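5'-deoxynucleotidase (Pyrococcus horikoshii, PDB 2CQZ) probably hydrolyses 2'-deoxyribonucleoside 5'-phosphates to the deoxyribonucleoside and phosphate, as a metal-dependent homodimeric enzyme of the HD-domain superfamily. Local coordinates at residues I8-V11 with Q12-K15; L72-I76 with I77-P81; F38-A41 with F42-V46. All coordinates share one frame; numbering follows the deposited sequence.

Contact 1. Residues I8-V11 with Q12-K15; sequences ILLV and QTLK
Thr-13 and Leu-10 meet at a single carbonyl: Leu-10 O accepts both the hydroxyl of Thr-13, with OG1 2.6 Å from Leu-10 O, and the Thr-13 amide, with N 3.1 Å from the same oxygen. Both donors come from one face of the peptide plane, the amide standing well above it (58°) and the hydroxyl less so. The hydroxyl gets there because OG1 lies beside its own backbone N, opposite the carbonyl carbon (chi1 -51°), which sets it over the Leu-10 carbonyl. Leu-14 N makes the next bond of the same three-residue span, 3.1 Å to Val-11 O, and Leu-14 CD1 packs 4.2 Å from Val-11 CG1. Gln-12 N still keeps the four-residue helical bond, 2.9 Å to Ile-8 O. Beyond CG the Gln-12 chain is extended and crosses Leu-9 obliquely, OE1 coming 4.1 Å from Leu-9 CD2.

Farther out, Leu-10 and Val-11 lean on Phe-102, and Leu-14 on Ile-33 and Ala-34 of helix 33-53. The second subunit closes another side: Lys-15 NZ forms salt bridges with its Glu-31 and Asp-130, and Gln-12 NE2 a weak hydrogen bond to that same Asp-130.

The bonds thus change from a four-residue span (Gln-12 to Ile-8) to three-residue spans (Thr-13 to Leu-10, Leu-14 to Val-11) while the backbone angles stay helical. The threonine hydroxyl, buried here, is satisfied by the chain itself, whereas Lys-15 NZ, and more weakly Gln-12 NE2, turn to the partner subunit.

Contact 2. Residues L72-I76 with I77-P81; sequences LAEAI and ITDIP
Ile-77 closes the single short turn of helix 74-77 on Ala-73: its amide N lies 3.0 Å from Ala-73 O, an almost straight bond (N-H...O 174°) made in the carbonyl plane. Ala-73 O also accepts from Ile-76 N, so two successive amides converge on it. A chi1 of 65° sets Ile-77 CG1 between its backbone N and carbonyl carbon, 3.6 Å from Ala-73 O, although the side chain as a whole leads away.

At Thr-78 the helix ends: phi turns positive, yet its amide still reaches back, N lying 2.7 Å from Glu-74 O. From there the chain leaves in an extended direction, and Thr-78 CG2 stands 4.0 Å from Ile-76 O.

Asp-79 is the centre of an inverse gamma turn, closed by Ile-80 N to Thr-78 O at 2.8 Å. Its side chain lies alongside that of Glu-74, both pointing the same way, and Asp-79 CB comes 3.4 Å from Glu-74 OE1. The carboxylates are side by side, their planes 31° apart, with Glu-74 OE2 3.2 Å from Asp-79 OD1, two acceptors that do not bond. Lys-90 of helix 90-100 reconciles them, its NZ making salt bridges with both of these oxygens. Glu-74 OE2 also lies close to Asp-71, a nickel ligand, and the Glu-74 side chain is about 6 Å from the metal, so Glu-74 borders the metal site.

Around this turn, Ile-77 packs on Lys-90 and Ala-93 of helix 90-100, Glu-74 and Asp-79 on Ile-33 of helix 33-53, and Ile-76 on Leu-10 of helix 5-11, while a third subunit meets Ile-77 through its Phe-87.

Contact 3. Residues F38-A41 with F42-V46; sequences FGVA and FITLV
Phe-38 to Leu-45 form continuous alpha-helix, each amide from Phe-42 to Leu-45 bonding to the carbonyl four residues earlier, with Phe-42 N 2.8 Å from Phe-38 O and Ile-43 N 2.8 Å from Gly-39 O.

Thr-44 adds a side-chain bond to this ladder. Its hydroxyl OG1 lies 2.7 Å from Val-40 O, which the Thr-44 amide N also reaches, at 2.8 Å; the two donors arrive from opposite faces of the peptide plane, the hydroxyl standing 42° out of it. A chi1 of -67° turns the Thr-44 hydroxyl back down the helix, so a buried polar group is spent on the main chain. Val-40 and Thr-44 side chains cross, CG1 of Val-40 coming 4.1 Å from Thr-44 OG1. Ile-43 CG1 likewise lies beside a carbonyl of the preceding turn, that of Gly-39. Phe-42 turns its ring away from the preceding segment, CG anti to the backbone N (chi1 -177°), and one ring face takes the methyl CG2 of Val-46, 3.4 Å above the plane of the Phe-42 ring and displaced toward its rim.

The faces of the helix have different neighbours. Thr-44 packs on Ala-63, Leu-64 and Ala-67 of helix 60-69, and Ile-43 on Ala-126 of helix 118-140, whereas Phe-42 packs on Val-11 of the second subunit and Ala-41 on its Ile-68.

The Val-40 side chain lies about 5 Å from the bound nickel and touches Asp-127, one of the metal's ligands. His-36, another ligand, stands one turn earlier on this helix; His-36, His-70, Asp-71 and Asp-127 form the H...HD...D metal site of the all-helical HD-domain fold.

How the contacts relate
Along the chain contact 1 comes first, on helix 5-11 and the residues after it, then contact 3 within helix 33-53, and contact 2 last, spanning helix 74-77 and the loop that follows. Contacts 1 and 2 have centres 11 Å apart and touch: Leu-14 CD2 is 3.5 Å from Ala-75 N, and Val-11 CG2 3.5 Å from Leu-72 CD1. Contact 3 is more remote, about 19 Å and 20 Å centre to centre from contacts 1 and 2, and lies across the chain's centre from contact 2. Across the interface Phe-42 of one subunit packs on Val-11 and Leu-72 of another, bringing contact 3 of one copy against contacts 1 and 2 of the next. Contacts 2 and 3 approach the nickel site through Glu-74 and Val-40.

Contact 1. Residues I8-V11 with Q12-K15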
ATOM      1  N   ILE A   8      25.930  -1.480   5.666  1.00 35.15           N
ATOM      2  CA  ILE A   8      25.084  -1.336   4.490  1.00 32.75           C
ATOM      3  C   ILE A   8      23.638  -1.762   4.776  1.00 32.02           C
ATOM      4  O   ILE A   8      22.692  -1.101   4.359  1.00 33.58           O
ATOM      5  CB  ILE A   8      25.651  -2.153   3.312  1.00 32.41           C
ATOM      6  CG1 ILE A   8      27.054  -1.647   2.971  1.00 29.08           C
ATOM      7  CG2 ILE A   8      24.735  -2.027   2.112  1.00 30.33           C
ATOM      8  CD1 ILE A   8      27.766  -2.450   1.934  1.00 23.52           C
ATOM      9  N   LEU A   9      23.467  -2.853   5.507  1.00 30.53           N
ATOM     10  CA  LEU A   9      22.132  -3.338   5.833  1.00 29.14           C
ATOM     11  C   LEU A   9      21.407  -2.329   6.716  1.00 28.31           C
ATOM     12  O   LEU A   9      20.188  -2.183   6.652  1.00 28.41           O
ATOM     13  CB  LEU A   9      22.219  -4.684   6.555  1.00 28.23           C
ATOM     14  CG  LEU A   9      22.640  -5.919   5.748  1.00 29.59           C
ATOM     15  CD1 LEU A   9      22.750  -7.116   6.693  1.00 23.75           C
ATOM     16  CD2 LEU A   9      21.621  -6.196   4.640  1.00 27.42           C
ATOM     17  N   LEU A  10      22.175  -1.642   7.547  1.00 28.02           N
ATOM     18  CA  LEU A  10      21.634  -0.630   8.439  1.00 28.02           C
ATOM     19  C   LEU A  10      21.134   0.572   7.627  1.00 28.56           C
ATOM     20  O   LEU A  10      20.016   1.052   7.865  1.00 28.25           O
ATOM     21  CB  LEU A  10      22.708  -0.147   9.414  1.00 26.37           C
ATOM     22  CG  LEU A  10      22.254   1.055  10.238  1.00 28.50           C
ATOM     23  CD1 LEU A  10      20.993   0.700  10.992  1.00 26.35           C
ATOM     24  CD2 LEU A  10      23.352   1.482  11.190  1.00 33.26           C
ATOM     25  N   VAL A  11      21.959   1.064   6.693  1.00 28.74           N
ATOM     26  CA  VAL A  11      21.583   2.221   5.871  1.00 29.00           C
ATOM     27  C   VAL A  11      20.461   1.907   4.889  1.00 30.09           C
ATOM     28  O   VAL A  11      19.726   2.807   4.486  1.00 29.17           O
ATOM     29  CB  VAL A  11      22.819   2.802   5.099  1.00 29.68           C
ATOM     30  CG1 VAL A  11      22.376   3.649   3.883  1.00 28.87           C
ATOM     31  CG2 VAL A  11      23.646   3.698   6.011  1.00 30.28           C
ATOM     32  N   GLN A  12      20.323   0.636   4.518  1.00 29.70           N
ATOM     33  CA  GLN A  12      19.256   0.253   3.618  1.00 30.40           C
ATOM     34  C   GLN A  12      17.901   0.385   4.296  1.00 29.73           C
ATOM     35  O   GLN A  12      16.868   0.290   3.639  1.00 28.67           O
ATOM     36  CB  GLN A  12      19.436  -1.179   3.113  1.00 31.39           C
ATOM     37  CG  GLN A  12      20.532  -1.327   2.053  1.00 39.60           C
ATOM     38  CD  GLN A  12      20.390  -2.588   1.216  1.00 47.57           C
ATOM     39  OE1 GLN A  12      20.099  -3.670   1.733  1.00 53.69           O
ATOM     40  NE2 GLN A  12      20.612  -2.453  -0.084  1.00 48.42           N
ATOM     41  N   THR A  13      17.901   0.595   5.610  1.00 30.08           N
ATOM     42  CA  THR A  13      16.652   0.768   6.356  1.00 30.71           C
ATOM     43  C   THR A  13      15.961   2.042   5.853  1.00 31.04           C
ATOM     44  O   THR A  13      14.754   2.217   6.016  1.00 32.48           O
ATOM     45  CB  THR A  13      16.917   0.913   7.870  1.00 30.79           C
ATOM     46  OG1 THR A  13      17.750  -0.160   8.309  1.00 31.71           O
ATOM     47  CG2 THR A  13      15.621   0.853   8.655  1.00 31.32           C
ATOM     48  N   LEU A  14      16.741   2.927   5.239  1.00 29.19           N
ATOM     49  CA  LEU A  14      16.211   4.169   4.690  1.00 30.18           C
ATOM     50  C   LEU A  14      15.207   3.905   3.567  1.00 29.46           C
ATOM     51  O   LEU A  14      14.370   4.762   3.263  1.00 29.73           O
ATOM     52  CB  LEU A  14      17.345   5.059   4.165  1.00 30.13           C
ATOM     53  CG  LEU A  14      18.306   5.604   5.233  1.00 32.24           C
ATOM     54  CD1 LEU A  14      19.351   6.484   4.562  1.00 33.53           C
ATOM     55  CD2 LEU A  14      17.527   6.385   6.298  1.00 31.64           C
ATOM     56  N   LYS A  15      15.294   2.729   2.947  1.00 28.47           N
ATOM     57  CA  LYS A  15      14.375   2.367   1.875  1.00 27.45           C
ATOM     58  C   LYS A  15      13.013   2.109   2.481  1.00 28.40           C
ATOM     59  O   LYS A  15      11.999   2.293   1.820  1.00 28.91           O
ATOM     60  CB  LYS A  15      14.836   1.100   1.152  1.00 26.48           C
ATOM     61  CG  LYS A  15      16.141   1.223   0.410  1.00 27.36           C
ATOM     62  CD  LYS A  15      16.478  -0.063  -0.330  1.00 22.42           C
ATOM     63  CE  LYS A  15      17.718   0.127  -1.173  1.00 20.57           C
ATOM     64  NZ  LYS A  15      17.997  -1.025  -2.059  1.00 15.39           N
TER

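Contact 2. Residues L72-I76 with I77-P81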
ATOM      1  N   LEU A  72      21.769  10.235   6.711  1.00 35.78           N
ATOM      2  CA  LEU A  72      22.146   8.904   7.173  1.00 35.49           C
ATOM      3  C   LEU A  72      21.825   8.551   8.627  1.00 34.77           C
ATOM      4  O   LEU A  72      21.573   7.385   8.928  1.00 35.40           O
ATOM      5  CB  LEU A  72      23.637   8.689   6.933  1.00 36.49           C
ATOM      6  CG  LEU A  72      24.056   7.322   6.389  1.00 37.85           C
ATOM      7  CD1 LEU A  72      23.416   7.097   5.011  1.00 35.24           C
ATOM      8  CD2 LEU A  72      25.570   7.270   6.279  1.00 35.53           C
ATOM      9  N   ALA A  73      21.836   9.534   9.526  1.00 33.23           N
ATOM     10  CA  ALA A  73      21.555   9.264  10.938  1.00 31.35           C
ATOM     11  C   ALA A  73      20.132   8.815  11.147  1.00 30.80           C
ATOM     12  O   ALA A  73      19.785   8.245  12.198  1.00 29.16           O
ATOM     13  CB  ALA A  73      21.817  10.502  11.783  1.00 31.22           C
ATOM     14  N   GLU A  74      19.298   9.086  10.148  1.00 30.44           N
ATOM     15  CA  GLU A  74      17.897   8.718  10.242  1.00 30.42           C
ATOM     16  C   GLU A  74      17.700   7.209  10.135  1.00 30.49           C
ATOM     17  O   GLU A  74      16.655   6.695  10.536  1.00 30.73           O
ATOM     18  CB  GLU A  74      17.082   9.475   9.197  1.00 30.42           C
ATOM     19  CG  GLU A  74      17.173  10.982   9.372  1.00 30.59           C
ATOM     20  CD  GLU A  74      16.162  11.766   8.535  1.00 34.77           C
ATOM     21  OE1 GLU A  74      15.627  11.218   7.542  1.00 30.81           O
ATOM     22  OE2 GLU A  74      15.913  12.952   8.869  1.00 37.19           O
ATOM     23  N   ALA A  75      18.716   6.503   9.640  1.00 30.39           N
ATOM     24  CA  ALA A  75      18.642   5.045   9.521  1.00 31.59           C
ATOM     25  C   ALA A  75      18.374   4.434  10.898  1.00 32.60           C
ATOM     26  O   ALA A  75      17.865   3.315  11.016  1.00 32.65           O
ATOM     27  CB  ALA A  75      19.943   4.491   8.944  1.00 30.15           C
ATOM     28  N   ILE A  76      18.723   5.176  11.938  1.00 32.18           N
ATOM     29  CA  ILE A  76      18.499   4.727  13.300  1.00 32.64           C
ATOM     30  C   ILE A  76      17.446   5.620  13.941  1.00 31.56           C
ATOM     31  O   ILE A  76      16.508   5.138  14.547  1.00 31.97           O
ATOM     32  CB  ILE A  76      19.812   4.799  14.129  1.00 33.58           C
ATOM     33  CG1 ILE A  76      20.765   3.694  13.679  1.00 36.19           C
ATOM     34  CG2 ILE A  76      19.518   4.690  15.629  1.00 33.15           C
ATOM     35  CD1 ILE A  76      22.161   3.866  14.222  1.00 37.55           C
ATOM     36  N   ILE A  77      17.593   6.927  13.770  1.00 32.32           N
ATOM     37  CA  ILE A  77      16.603   7.756  14.505  1.00 31.99           C
ATOM     38  C   ILE A  77      15.278   8.031  13.775  1.00 31.97           C
ATOM     39  O   ILE A  77      14.251   8.356  14.367  1.00 31.71           O
ATOM     40  CB  ILE A  77      17.103   9.119  15.151  1.00 31.90           C
ATOM     41  CG1 ILE A  77      17.599  10.267  14.193  1.00 31.85           C
ATOM     42  CG2 ILE A  77      17.930   8.987  16.413  1.00 31.86           C
ATOM     43  CD1 ILE A  77      17.592  11.663  14.889  1.00 34.31           C
ATOM     44  N   THR A  78      15.158   7.735  12.479  1.00 30.43           N
ATOM     45  CA  THR A  78      13.919   7.864  11.707  1.00 29.31           C
ATOM     46  C   THR A  78      13.765   9.359  11.432  1.00 30.53           C
ATOM     47  O   THR A  78      14.342  10.190  12.139  1.00 30.05           O
ATOM     48  CB  THR A  78      12.638   7.362  12.442  1.00 29.34           C
ATOM     49  OG1 THR A  78      12.211   8.332  13.399  1.00 29.93           O
ATOM     50  CG2 THR A  78      12.884   6.038  13.130  1.00 29.59           C
ATOM     51  N   ASP A  79      13.003   9.700  10.398  1.00 31.08           N
ATOM     52  CA  ASP A  79      12.810  11.091  10.016  1.00 31.64           C
ATOM     53  C   ASP A  79      11.822  11.794  10.925  1.00 32.60           C
ATOM     54  O   ASP A  79      10.680  12.037  10.535  1.00 33.64           O
ATOM     55  CB  ASP A  79      12.341  11.158   8.559  1.00 31.99           C
ATOM     56  CG  ASP A  79      12.055  12.574   8.096  1.00 35.68           C
ATOM     57  OD1 ASP A  79      12.807  13.499   8.482  1.00 43.90           O
ATOM     58  OD2 ASP A  79      11.082  12.757   7.329  1.00 40.10           O
ATOM     59  N   ILE A  80      12.260  12.116  12.140  1.00 32.42           N
ATOM     60  CA  ILE A  80      11.409  12.805  13.109  1.00 32.25           C
ATOM     61  C   ILE A  80      10.988  14.124  12.482  1.00 33.11           C
ATOM     62  O   ILE A  80      11.821  14.964  12.180  1.00 32.72           O
ATOM     63  CB  ILE A  80      12.174  13.066  14.401  1.00 31.66           C
ATOM     64  CG1 ILE A  80      12.605  11.731  15.012  1.00 30.66           C
ATOM     65  CG2 ILE A  80      11.313  13.857  15.360  1.00 31.87           C
ATOM     66  CD1 ILE A  80      13.612  11.865  16.132  1.00 33.72           C
ATOM     67  N   PRO A  81       9.679  14.319  12.279  1.00 35.61           N
ATOM     68  CA  PRO A  81       9.125  15.536  11.667  1.00 36.84           C
ATOM     69  C   PRO A  81       9.357  16.866  12.404  1.00 38.84           C
ATOM     70  O   PRO A  81       9.410  16.911  13.632  1.00 38.42           O
ATOM     71  CB  PRO A  81       7.642  15.190  11.516  1.00 36.52           C
ATOM     72  CG  PRO A  81       7.387  14.331  12.719  1.00 34.30           C
ATOM     73  CD  PRO A  81       8.602  13.433  12.759  1.00 34.98           C
TER

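Contact 3. Residues F38-A41 with F42-V46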
ATOM      1  N   PHE A  38      18.162  10.102  -2.808  1.00 30.83           N
ATOM      2  CA  PHE A  38      18.582   9.969  -4.185  1.00 30.03           C
ATOM      3  C   PHE A  38      18.339  11.272  -4.925  1.00 30.22           C
ATOM      4  O   PHE A  38      19.172  11.750  -5.683  1.00 31.27           O
ATOM      5  CB  PHE A  38      17.768   8.847  -4.830  1.00 31.50           C
ATOM      6  CG  PHE A  38      18.002   8.845  -6.312  1.00 29.49           C
ATOM      7  CD1 PHE A  38      16.999   9.285  -7.166  1.00 28.17           C
ATOM      8  CD2 PHE A  38      19.234   8.462  -6.816  1.00 29.37           C
ATOM      9  CE1 PHE A  38      17.237   9.351  -8.531  1.00 30.62           C
ATOM     10  CE2 PHE A  38      19.466   8.531  -8.187  1.00 29.33           C
ATOM     11  CZ  PHE A  38      18.472   8.978  -9.049  1.00 25.40           C
ATOM     12  N   GLY A  39      17.182  11.886  -4.695  1.00 28.74           N
ATOM     13  CA  GLY A  39      16.879  13.157  -5.320  1.00 27.19           C
ATOM     14  C   GLY A  39      17.903  14.217  -4.952  1.00 27.82           C
ATOM     15  O   GLY A  39      18.435  14.912  -5.827  1.00 28.96           O
ATOM     16  N   VAL A  40      18.184  14.350  -3.657  1.00 26.74           N
ATOM     17  CA  VAL A  40      19.162  15.331  -3.211  1.00 26.18           C
ATOM     18  C   VAL A  40      20.474  15.077  -3.963  1.00 27.14           C
ATOM     19  O   VAL A  40      21.088  16.012  -4.490  1.00 27.08           O
ATOM     20  CB  VAL A  40      19.362  15.255  -1.678  1.00 25.27           C
ATOM     21  CG1 VAL A  40      20.462  16.187  -1.245  1.00 25.86           C
ATOM     22  CG2 VAL A  40      18.071  15.645  -0.970  1.00 24.07           C
ATOM     23  N   ALA A  41      20.881  13.813  -4.056  1.00 26.37           N
ATOM     24  CA  ALA A  41      22.106  13.471  -4.779  1.00 26.67           C
ATOM     25  C   ALA A  41      22.044  13.878  -6.247  1.00 27.14           C
ATOM     26  O   ALA A  41      23.019  14.391  -6.794  1.00 27.65           O
ATOM     27  CB  ALA A  41      22.384  11.976  -4.680  1.00 26.22           C
ATOM     28  N   PHE A  42      20.907  13.649  -6.893  1.00 26.62           N
ATOM     29  CA  PHE A  42      20.784  13.999  -8.300  1.00 26.70           C
ATOM     30  C   PHE A  42      20.752  15.501  -8.546  1.00 27.37           C
ATOM     31  O   PHE A  42      21.366  16.000  -9.489  1.00 27.04           O
ATOM     32  CB  PHE A  42      19.536  13.373  -8.918  1.00 25.81           C
ATOM     33  CG  PHE A  42      19.413  13.647 -10.384  1.00 28.67           C
ATOM     34  CD1 PHE A  42      20.322  13.094 -11.281  1.00 24.12           C
ATOM     35  CD2 PHE A  42      18.459  14.539 -10.855  1.00 23.42           C
ATOM     36  CE1 PHE A  42      20.280  13.426 -12.617  1.00 23.92           C
ATOM     37  CE2 PHE A  42      18.412  14.872 -12.182  1.00 23.68           C
ATOM     38  CZ  PHE A  42      19.328  14.319 -13.068  1.00 23.38           C
ATOM     39  N   ILE A  43      20.015  16.218  -7.708  1.00 28.27           N
ATOM     40  CA  ILE A  43      19.930  17.663  -7.836  1.00 29.09           C
ATOM     41  C   ILE A  43      21.318  18.257  -7.573  1.00 30.14           C
ATOM     42  O   ILE A  43      21.767  19.164  -8.282  1.00 30.36           O
ATOM     43  CB  ILE A  43      18.892  18.244  -6.852  1.00 29.27           C
ATOM     44  CG1 ILE A  43      17.488  17.744  -7.229  1.00 30.31           C
ATOM     45  CG2 ILE A  43      18.958  19.763  -6.869  1.00 32.40           C
ATOM     46  CD1 ILE A  43      16.386  18.163  -6.282  1.00 30.64           C
ATOM     47  N   THR A  44      22.004  17.726  -6.564  1.00 31.21           N
ATOM     48  CA  THR A  44      23.349  18.187  -6.238  1.00 31.34           C
ATOM     49  C   THR A  44      24.234  18.054  -7.478  1.00 32.68           C
ATOM     50  O   THR A  44      24.992  18.963  -7.812  1.00 33.30           O
ATOM     51  CB  THR A  44      23.960  17.356  -5.092  1.00 30.81           C
ATOM     52  OG1 THR A  44      23.228  17.597  -3.886  1.00 31.82           O
ATOM     53  CG2 THR A  44      25.419  17.729  -4.877  1.00 29.01           C
ATOM     54  N   LEU A  45      24.133  16.920  -8.164  1.00 32.22           N
ATOM     55  CA  LEU A  45      24.932  16.688  -9.359  1.00 32.09           C
ATOM     56  C   LEU A  45      24.611  17.721 -10.433  1.00 33.14           C
ATOM     57  O   LEU A  45      25.492  18.412 -10.950  1.00 33.71           O
ATOM     58  CB  LEU A  45      24.674  15.274  -9.903  1.00 31.44           C
ATOM     59  CG  LEU A  45      25.373  14.899 -11.214  1.00 32.15           C
ATOM     60  CD1 LEU A  45      26.869  15.185 -11.124  1.00 34.91           C
ATOM     61  CD2 LEU A  45      25.122  13.436 -11.511  1.00 26.19           C
ATOM     62  N   VAL A  46      23.332  17.818 -10.763  1.00 33.49           N
ATOM     63  CA  VAL A  46      22.862  18.754 -11.775  1.00 32.49           C
ATOM     64  C   VAL A  46      23.269  20.201 -11.491  1.00 33.30           C
ATOM     65  O   VAL A  46      23.787  20.886 -12.382  1.00 33.93           O
ATOM     66  CB  VAL A  46      21.333  18.647 -11.906  1.00 31.85           C
ATOM     67  CG1 VAL A  46      20.795  19.741 -12.809  1.00 32.36           C
ATOM     68  CG2 VAL A  46      20.988  17.290 -12.485  1.00 34.72           C
TER